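Local structure of putative glutaryl-CoA dehydrogenase (Thermus thermophilus, 2EBA) at residues C240-R245 with L313-V318; F246-G251 with E359-Y364. The protein belongs to the acyl-CoA dehydrogenase family of flavoproteins and holds flavin-adenine dinucleotide in an assembly of four chains. All blocks are in the same frame, centred on the assembly; numbering follows the deposited sequence.

Interaction 1 (C240-R245 with L313-V318); sequences CLTQAR and LTPAQV
One water joins the two segments, held by three groups at once: Arg245 NH1 donates to it at 2.8 Å, it donates to Pro315 O at 3.3 Å, and Thr242 OG1 lies 3.2 Å from it. It bridges helix 235-269 to the N-terminal turn of helix 315-340, within the C-terminal helical domain of the acyl-CoA dehydrogenase fold. The Arg245 side chain is extended, and Leu241 CB lies under the middle of one face of its guanidinium group, 3.8 Å from the plane, while the water sits at the edge in that plane. Arg245 NE is engaged by the backbone oxygen of Glu365, so two partners fix the rotation of the group. Thr242 OG1 also has a weak hydrogen bond to Leu238 O, one turn earlier in the helix.

Beside this polar bridge the helices meet through carbon. In Thr242, chi1 of -60° sets OG1 beside the backbone N and leaves CG2 anti to it, which brings that methyl against Val318 CG2, a tight pair. On the other branch of the threonine, OG1 rests beside the proline ring at Pro315 CB. Val318 uses both of its methyls: CG2 takes the threonine, and CG1 touches both Thr242 O, at 3.5 Å, and Arg245 CB, at 3.4 Å.

The incoming helix is capped at its start. Thr314 occupies the N-cap position and, with Gln317, forms a capping box. Gln317 NE2 reaches further, to Phe4 O of the second subunit. Within the box, Gln317 N donates to Thr314 OG1, and Thr314 N returns a bond of 2.9 Å to Gln317 OE1, the donor tilted 24° from the plane of that amide carbonyl.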
loop_
_atom_site.group_PDB
_atom_site.type_symbol
_atom_site.label_atom_id
_atom_site.label_comp_id
_atom_site.label_asym_id
_atom_site.label_seq_id
_atom_site.Cartn_x
_atom_site.Cartn_y
_atom_site.Cartn_z
ATOM N N CYS A 240 -1.881 32.192 -5.728
ATOM C CA CYS A 240 -0.960 31.962 -6.832
ATOM C C CYS A 240 -0.634 30.491 -6.876
ATOM O O CYS A 240 -0.586 29.894 -7.940
ATOM C CB CYS A 240 0.328 32.761 -6.647
ATOM S SG CYS A 240 0.131 34.522 -6.875
ATOM N N LEU A 241 -0.404 29.901 -5.717
ATOM C CA LEU A 241 -0.118 28.483 -5.699
ATOM C C LEU A 241 -1.336 27.697 -6.199
ATOM O O LEU A 241 -1.186 26.758 -6.977
ATOM C CB LEU A 241 0.271 28.034 -4.294
ATOM C CG LEU A 241 1.540 28.653 -3.709
ATOM C CD1 LEU A 241 1.792 28.048 -2.327
ATOM C CD2 LEU A 241 2.728 28.401 -4.624
ATOM N N THR A 242 -2.541 28.087 -5.768
ATOM C CA THR A 242 -3.758 27.398 -6.216
ATOM C C THR A 242 -3.826 27.385 -7.722
ATOM O O THR A 242 -4.165 26.357 -8.287
ATOM C CB THR A 242 -5.036 28.056 -5.700
ATOM O OG1 THR A 242 -5.037 28.039 -4.268
ATOM C CG2 THR A 242 -6.268 27.292 -6.201
ATOM N N GLN A 243 -3.511 28.522 -8.359
ATOM C CA GLN A 243 -3.506 28.633 -9.821
ATOM C C GLN A 243 -2.482 27.649 -10.378
ATOM O O GLN A 243 -2.787 26.853 -11.269
ATOM C CB GLN A 243 -3.103 30.040 -10.269
ATOM C CG GLN A 243 -4.029 31.128 -9.845
ATOM C CD GLN A 243 -5.302 31.093 -10.611
ATOM O OE1 GLN A 243 -5.290 30.962 -11.831
ATOM N NE2 GLN A 243 -6.422 31.221 -9.908
ATOM N N ALA A 244 -1.263 27.730 -9.846
ATOM C CA ALA A 244 -0.174 26.862 -10.274
ATOM C C ALA A 244 -0.513 25.390 -10.056
ATOM O O ALA A 244 -0.280 24.543 -10.919
ATOM C CB ALA A 244 1.111 27.228 -9.527
ATOM N N ARG A 245 -1.072 25.078 -8.900
ATOM C CA ARG A 245 -1.423 23.703 -8.616
ATOM C C ARG A 245 -2.403 23.145 -9.635
ATOM O O ARG A 245 -2.375 21.956 -9.939
ATOM C CB ARG A 245 -1.997 23.599 -7.203
ATOM C CG ARG A 245 -0.939 23.729 -6.121
ATOM C CD ARG A 245 -1.567 23.924 -4.769
ATOM N NE ARG A 245 -0.569 24.212 -3.743
ATOM C CZ ARG A 245 -0.845 24.814 -2.587
ATOM N NH1 ARG A 245 -2.086 25.201 -2.311
ATOM N NH2 ARG A 245 0.119 25.019 -1.701
ATOM N N LEU A 313 -14.283 27.280 -8.223
ATOM C CA LEU A 313 -13.178 26.453 -7.778
ATOM C C LEU A 313 -12.636 26.913 -6.428
ATOM O O LEU A 313 -12.381 28.094 -6.247
ATOM C CB LEU A 313 -12.079 26.490 -8.823
ATOM C CG LEU A 313 -10.858 25.655 -8.480
ATOM C CD1 LEU A 313 -11.259 24.195 -8.284
ATOM C CD2 LEU A 313 -9.843 25.798 -9.579
ATOM N N THR A 314 -12.468 25.992 -5.478
ATOM C CA THR A 314 -11.928 26.358 -4.174
ATOM C C THR A 314 -10.530 25.778 -4.039
ATOM O O THR A 314 -10.167 24.844 -4.739
ATOM C CB THR A 314 -12.776 25.833 -3.000
ATOM O OG1 THR A 314 -12.486 24.448 -2.783
ATOM C CG2 THR A 314 -14.269 26.028 -3.279
ATOM N N PRO A 315 -9.718 26.331 -3.136
ATOM C CA PRO A 315 -8.351 25.821 -2.963
ATOM C C PRO A 315 -8.294 24.366 -2.507
ATOM O O PRO A 315 -7.436 23.603 -2.951
ATOM C CB PRO A 315 -7.762 26.761 -1.923
ATOM C CG PRO A 315 -8.529 28.031 -2.149
ATOM C CD PRO A 315 -9.929 27.553 -2.345
ATOM N N ALA A 316 -9.208 23.984 -1.619
ATOM C CA ALA A 316 -9.229 22.626 -1.108
ATOM C C ALA A 316 -9.438 21.665 -2.247
ATOM O O ALA A 316 -8.845 20.606 -2.268
ATOM C CB ALA A 316 -10.335 22.466 -0.082
ATOM N N GLN A 317 -10.296 22.033 -3.192
ATOM C CA GLN A 317 -10.566 21.178 -4.344
ATOM C C GLN A 317 -9.282 21.005 -5.154
ATOM O O GLN A 317 -8.960 19.905 -5.594
ATOM C CB GLN A 317 -11.664 21.791 -5.233
ATOM C CG GLN A 317 -13.010 21.934 -4.555
ATOM C CD GLN A 317 -14.083 22.499 -5.476
ATOM O OE1 GLN A 317 -13.902 23.555 -6.094
ATOM N NE2 GLN A 317 -15.214 21.802 -5.562
ATOM N N VAL A 318 -8.563 22.104 -5.353
ATOM C CA VAL A 318 -7.310 22.080 -6.087
ATOM C C VAL A 318 -6.287 21.234 -5.343
ATOM O O VAL A 318 -5.565 20.460 -5.948
ATOM C CB VAL A 318 -6.753 23.503 -6.293
ATOM C CG1 VAL A 318 -5.346 23.436 -6.880
ATOM C CG2 VAL A 318 -7.663 24.268 -7.229
HETATM O O HOH W 1 -4.524 24.928 -3.619
#

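Interaction 2 (F246-G251 with E359-Y364); sequences FGIAWG and ETVYTY. With FAD (flavin-adenine dinucleotide), chain I.
Ile248 and Val361 mark the closest approach of the two backbones, their CA atoms 8.0 Å apart, so side chains alone bridge the gap. Residues 246-251 are an inner part of helix 235-269, whereas 359-364 start in helix 351-361 and run on to Tyr364. There Thr360 O accepts from both Thr363 N and Tyr364 N.

Ile248 reaches across with two branches. Its CG2 meets Val361 CG1 at 3.6 Å, the two side chains passing antiparallel, flank to flank; its CD1 approaches Tyr364 CE1 obliquely at 3.9 Å. Chi1 of 70° sets Tyr364 CG between its backbone N and carbonyl carbon, and the ring becomes a spacer between the isoleucine and FAD. The diagonally opposite ring carbon, Tyr364 CD2, lies 3.6 Å from FAD C6, which sits at the tyrosine edge. The phenol OH is anchored by Arg90 and Ser91. Thr360 CG2 touches the flavin methyl C7M at 3.4 Å, and Thr363 CG2 packs by O3' of the ribityl chain, making this segment one wall of the FAD pocket. The same segment also meets the third subunit, where Glu359 forms a salt bridge to Arg337 of that chain.

Around the apolar pair, helix 315-340 contributes Val326 to both Ile248 and Val361, and helix 87-107 contributes Arg90.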
loop_
_atom_site.group_PDB
_atom_site.type_symbol
_atom_site.label_atom_id
_atom_site.label_comp_id
_atom_site.label_asym_id
_atom_site.label_seq_id
_atom_site.Cartn_x
_atom_site.Cartn_y
_atom_site.Cartn_z
ATOM N N PHE A 246 -3.260 24.009 -10.171
ATOM C CA PHE A 246 -4.253 23.589 -11.159
ATOM C C PHE A 246 -3.600 23.004 -12.416
ATOM O O PHE A 246 -3.976 21.929 -12.874
ATOM C CB PHE A 246 -5.146 24.772 -11.563
ATOM C CG PHE A 246 -5.988 24.505 -12.781
ATOM C CD1 PHE A 246 -7.150 23.750 -12.685
ATOM C CD2 PHE A 246 -5.596 24.981 -14.033
ATOM C CE1 PHE A 246 -7.911 23.469 -13.816
ATOM C CE2 PHE A 246 -6.343 24.705 -15.173
ATOM C CZ PHE A 246 -7.504 23.947 -15.068
ATOM N N GLY A 247 -2.647 23.735 -12.981
ATOM C CA GLY A 247 -1.975 23.262 -14.171
ATOM C C GLY A 247 -1.151 22.031 -13.884
ATOM O O GLY A 247 -1.004 21.177 -14.743
ATOM N N ILE A 248 -0.606 21.939 -12.679
ATOM C CA ILE A 248 0.200 20.793 -12.307
ATOM C C ILE A 248 -0.649 19.522 -12.229
ATOM O O ILE A 248 -0.191 18.443 -12.583
ATOM C CB ILE A 248 0.898 21.032 -10.963
ATOM C CG1 ILE A 248 1.961 22.124 -11.137
ATOM C CG2 ILE A 248 1.490 19.714 -10.435
ATOM C CD1 ILE A 248 2.577 22.577 -9.861
ATOM N N ALA A 249 -1.888 19.645 -11.769
ATOM C CA ALA A 249 -2.753 18.476 -11.689
ATOM C C ALA A 249 -2.938 17.939 -13.104
ATOM O O ALA A 249 -3.117 16.735 -13.319
ATOM C CB ALA A 249 -4.082 18.842 -11.085
ATOM N N TRP A 250 -2.876 18.840 -14.073
ATOM C CA TRP A 250 -3.014 18.450 -15.458
ATOM C C TRP A 250 -1.736 17.850 -15.998
ATOM O O TRP A 250 -1.755 16.749 -16.530
ATOM C CB TRP A 250 -3.397 19.632 -16.321
ATOM C CG TRP A 250 -4.841 19.920 -16.312
ATOM C CD1 TRP A 250 -5.505 20.745 -15.465
ATOM C CD2 TRP A 250 -5.806 19.435 -17.245
ATOM N NE1 TRP A 250 -6.826 20.821 -15.818
ATOM C CE2 TRP A 250 -7.039 20.026 -16.910
ATOM C CE3 TRP A 250 -5.745 18.559 -18.336
ATOM C CZ2 TRP A 250 -8.211 19.779 -17.634
ATOM C CZ3 TRP A 250 -6.897 18.309 -19.053
ATOM C CH2 TRP A 250 -8.123 18.920 -18.701
ATOM N N GLY A 251 -0.632 18.576 -15.877
ATOM C CA GLY A 251 0.647 18.086 -16.366
ATOM C C GLY A 251 1.018 16.709 -15.827
ATOM O O GLY A 251 1.594 15.892 -16.550
ATOM N N GLU A 359 9.566 13.632 -8.325
ATOM C CA GLU A 359 9.902 13.648 -6.911
ATOM C C GLU A 359 9.806 15.125 -6.466
ATOM O O GLU A 359 9.325 15.426 -5.376
ATOM C CB GLU A 359 11.311 13.065 -6.724
ATOM C CG GLU A 359 11.627 12.505 -5.329
ATOM C CD GLU A 359 10.957 11.172 -4.993
ATOM O OE1 GLU A 359 11.171 10.177 -5.718
ATOM O OE2 GLU A 359 10.225 11.115 -3.978
ATOM N N THR A 360 10.229 16.041 -7.338
ATOM C CA THR A 360 10.169 17.478 -7.057
ATOM C C THR A 360 8.721 17.982 -7.057
ATOM O O THR A 360 8.273 18.638 -6.106
ATOM C CB THR A 360 10.970 18.283 -8.113
ATOM O OG1 THR A 360 12.367 18.240 -7.791
ATOM C CG2 THR A 360 10.492 19.727 -8.182
ATOM N N VAL A 361 8.002 17.673 -8.128
ATOM C CA VAL A 361 6.608 18.073 -8.265
ATOM C C VAL A 361 5.825 17.565 -7.059
ATOM O O VAL A 361 4.887 18.208 -6.580
ATOM C CB VAL A 361 6.000 17.490 -9.549
ATOM C CG1 VAL A 361 4.586 18.024 -9.743
ATOM C CG2 VAL A 361 6.886 17.824 -10.740
ATOM N N TYR A 362 6.226 16.399 -6.577
ATOM C CA TYR A 362 5.620 15.773 -5.421
ATOM C C TYR A 362 5.895 16.593 -4.156
ATOM O O TYR A 362 5.166 16.503 -3.175
ATOM C CB TYR A 362 6.197 14.366 -5.288
ATOM C CG TYR A 362 5.712 13.577 -4.111
ATOM C CD1 TYR A 362 4.367 13.252 -3.958
ATOM C CD2 TYR A 362 6.613 13.121 -3.157
ATOM C CE1 TYR A 362 3.944 12.490 -2.877
ATOM C CE2 TYR A 362 6.199 12.362 -2.084
ATOM C CZ TYR A 362 4.877 12.051 -1.947
ATOM O OH TYR A 362 4.514 11.313 -0.858
ATOM N N THR A 363 6.938 17.411 -4.204
ATOM C CA THR A 363 7.344 18.241 -3.080
ATOM C C THR A 363 6.911 19.716 -3.119
ATOM O O THR A 363 6.310 20.216 -2.167
ATOM C CB THR A 363 8.876 18.171 -2.924
ATOM O OG1 THR A 363 9.237 16.865 -2.470
ATOM C CG2 THR A 363 9.373 19.195 -1.933
ATOM N N TYR A 364 7.218 20.416 -4.204
ATOM C CA TYR A 364 6.866 21.825 -4.270
ATOM C C TYR A 364 5.391 22.098 -4.513
ATOM O O TYR A 364 4.623 21.189 -4.809
ATOM C CB TYR A 364 7.739 22.565 -5.301
ATOM C CG TYR A 364 7.536 22.269 -6.781
ATOM C CD1 TYR A 364 6.337 21.748 -7.282
ATOM C CD2 TYR A 364 8.533 22.598 -7.699
ATOM C CE1 TYR A 364 6.150 21.571 -8.659
ATOM C CE2 TYR A 364 8.353 22.424 -9.064
ATOM C CZ TYR A 364 7.166 21.914 -9.538
ATOM O OH TYR A 364 7.019 21.740 -10.892
HETATM P PA FAD I . 9.883 21.256 4.689
HETATM O O1A FAD I . 10.822 21.301 5.875
HETATM O O2A FAD I . 8.781 22.276 4.539
HETATM O O5B FAD I . 9.277 19.755 4.619
HETATM C C5B FAD I . 9.963 18.630 4.799
HETATM C C4B FAD I . 9.206 17.365 5.113
HETATM O O4B FAD I . 8.155 17.646 6.273
HETATM C C3B FAD I . 8.006 17.260 4.024
HETATM O O3B FAD I . 7.665 15.878 4.016
HETATM C C2B FAD I . 6.685 17.842 4.577
HETATM O O2B FAD I . 5.579 17.108 4.213
HETATM C C1B FAD I . 6.870 17.527 6.040
HETATM N N9A FAD I . 6.078 18.591 6.795
HETATM C C8A FAD I . 6.302 19.895 6.766
HETATM N N7A FAD I . 5.383 20.474 7.609
HETATM C C5A FAD I . 4.607 19.500 8.159
HETATM C C6A FAD I . 3.514 19.483 9.088
HETATM N N6A FAD I . 3.024 20.618 9.615
HETATM N N1A FAD I . 2.950 18.281 9.438
HETATM C C2A FAD I . 3.415 17.104 8.919
HETATM N N3A FAD I . 4.459 17.093 8.028
HETATM C C4A FAD I . 5.072 18.275 7.646
HETATM N N1 FAD I . 9.259 27.620 -3.821
HETATM C C2 FAD I . 8.837 28.847 -4.277
HETATM O O2 FAD I . 8.307 29.656 -3.495
HETATM N N3 FAD I . 9.004 29.185 -5.592
HETATM C C4 FAD I . 9.593 28.311 -6.474
HETATM O O4 FAD I . 9.748 28.646 -7.665
HETATM C C4X FAD I . 10.036 27.049 -6.026
HETATM N N5 FAD I . 10.653 26.162 -6.884
HETATM C C5X FAD I . 11.121 24.946 -6.444
HETATM C C6 FAD I . 11.782 24.074 -7.347
HETATM C C7 FAD I . 12.295 22.831 -6.896
HETATM C C7M FAD I . 13.005 21.961 -7.912
HETATM C C8 FAD I . 12.134 22.447 -5.527
HETATM C C8M FAD I . 12.653 21.142 -4.960
HETATM C C9 FAD I . 11.474 23.315 -4.640
HETATM C C9A FAD I . 10.953 24.583 -5.065
HETATM N N10 FAD I . 10.309 25.487 -4.194
HETATM C C10 FAD I . 9.861 26.704 -4.656
HETATM C "C1'" FAD I . 10.120 25.191 -2.766
HETATM C "C2'" FAD I . 9.141 24.091 -2.478
HETATM O "O2'" FAD I . 7.824 24.620 -2.501
HETATM C "C3'" FAD I . 9.527 23.499 -1.155
HETATM O "O3'" FAD I . 10.541 22.526 -1.393
HETATM C "C4'" FAD I . 8.379 22.824 -0.413
HETATM O "O4'" FAD I . 7.579 23.798 0.265
HETATM C "C5'" FAD I . 8.913 21.848 0.617
HETATM O "O5'" FAD I . 9.426 22.554 1.728
HETATM P P FAD I . 10.942 22.413 2.285
HETATM O O1P FAD I . 11.871 21.912 1.223
HETATM O O2P FAD I . 11.298 23.729 2.932
HETATM O O3P FAD I . 10.805 21.235 3.362
#

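In the fold
From the N terminus, helix 235-269 supplies the first half of both contacts in adjoining pieces, 240-245 and then 246-251. Interaction 1 closes a loop of 67 intervening residues that includes helix 281-309; interaction 2 closes a longer one of 107, taking in helix 315-340 as well. The loops cross and do not nest, because the second segment of interaction 1 falls between the two segments of interaction 2. Their centres are 12 Å apart, and they meet where Val318 CG1 packs 3.9 Å from Phe246 N. Together they tie one long helix to the start of helix 315-340 and to the FAD-lining end of helix 351-361.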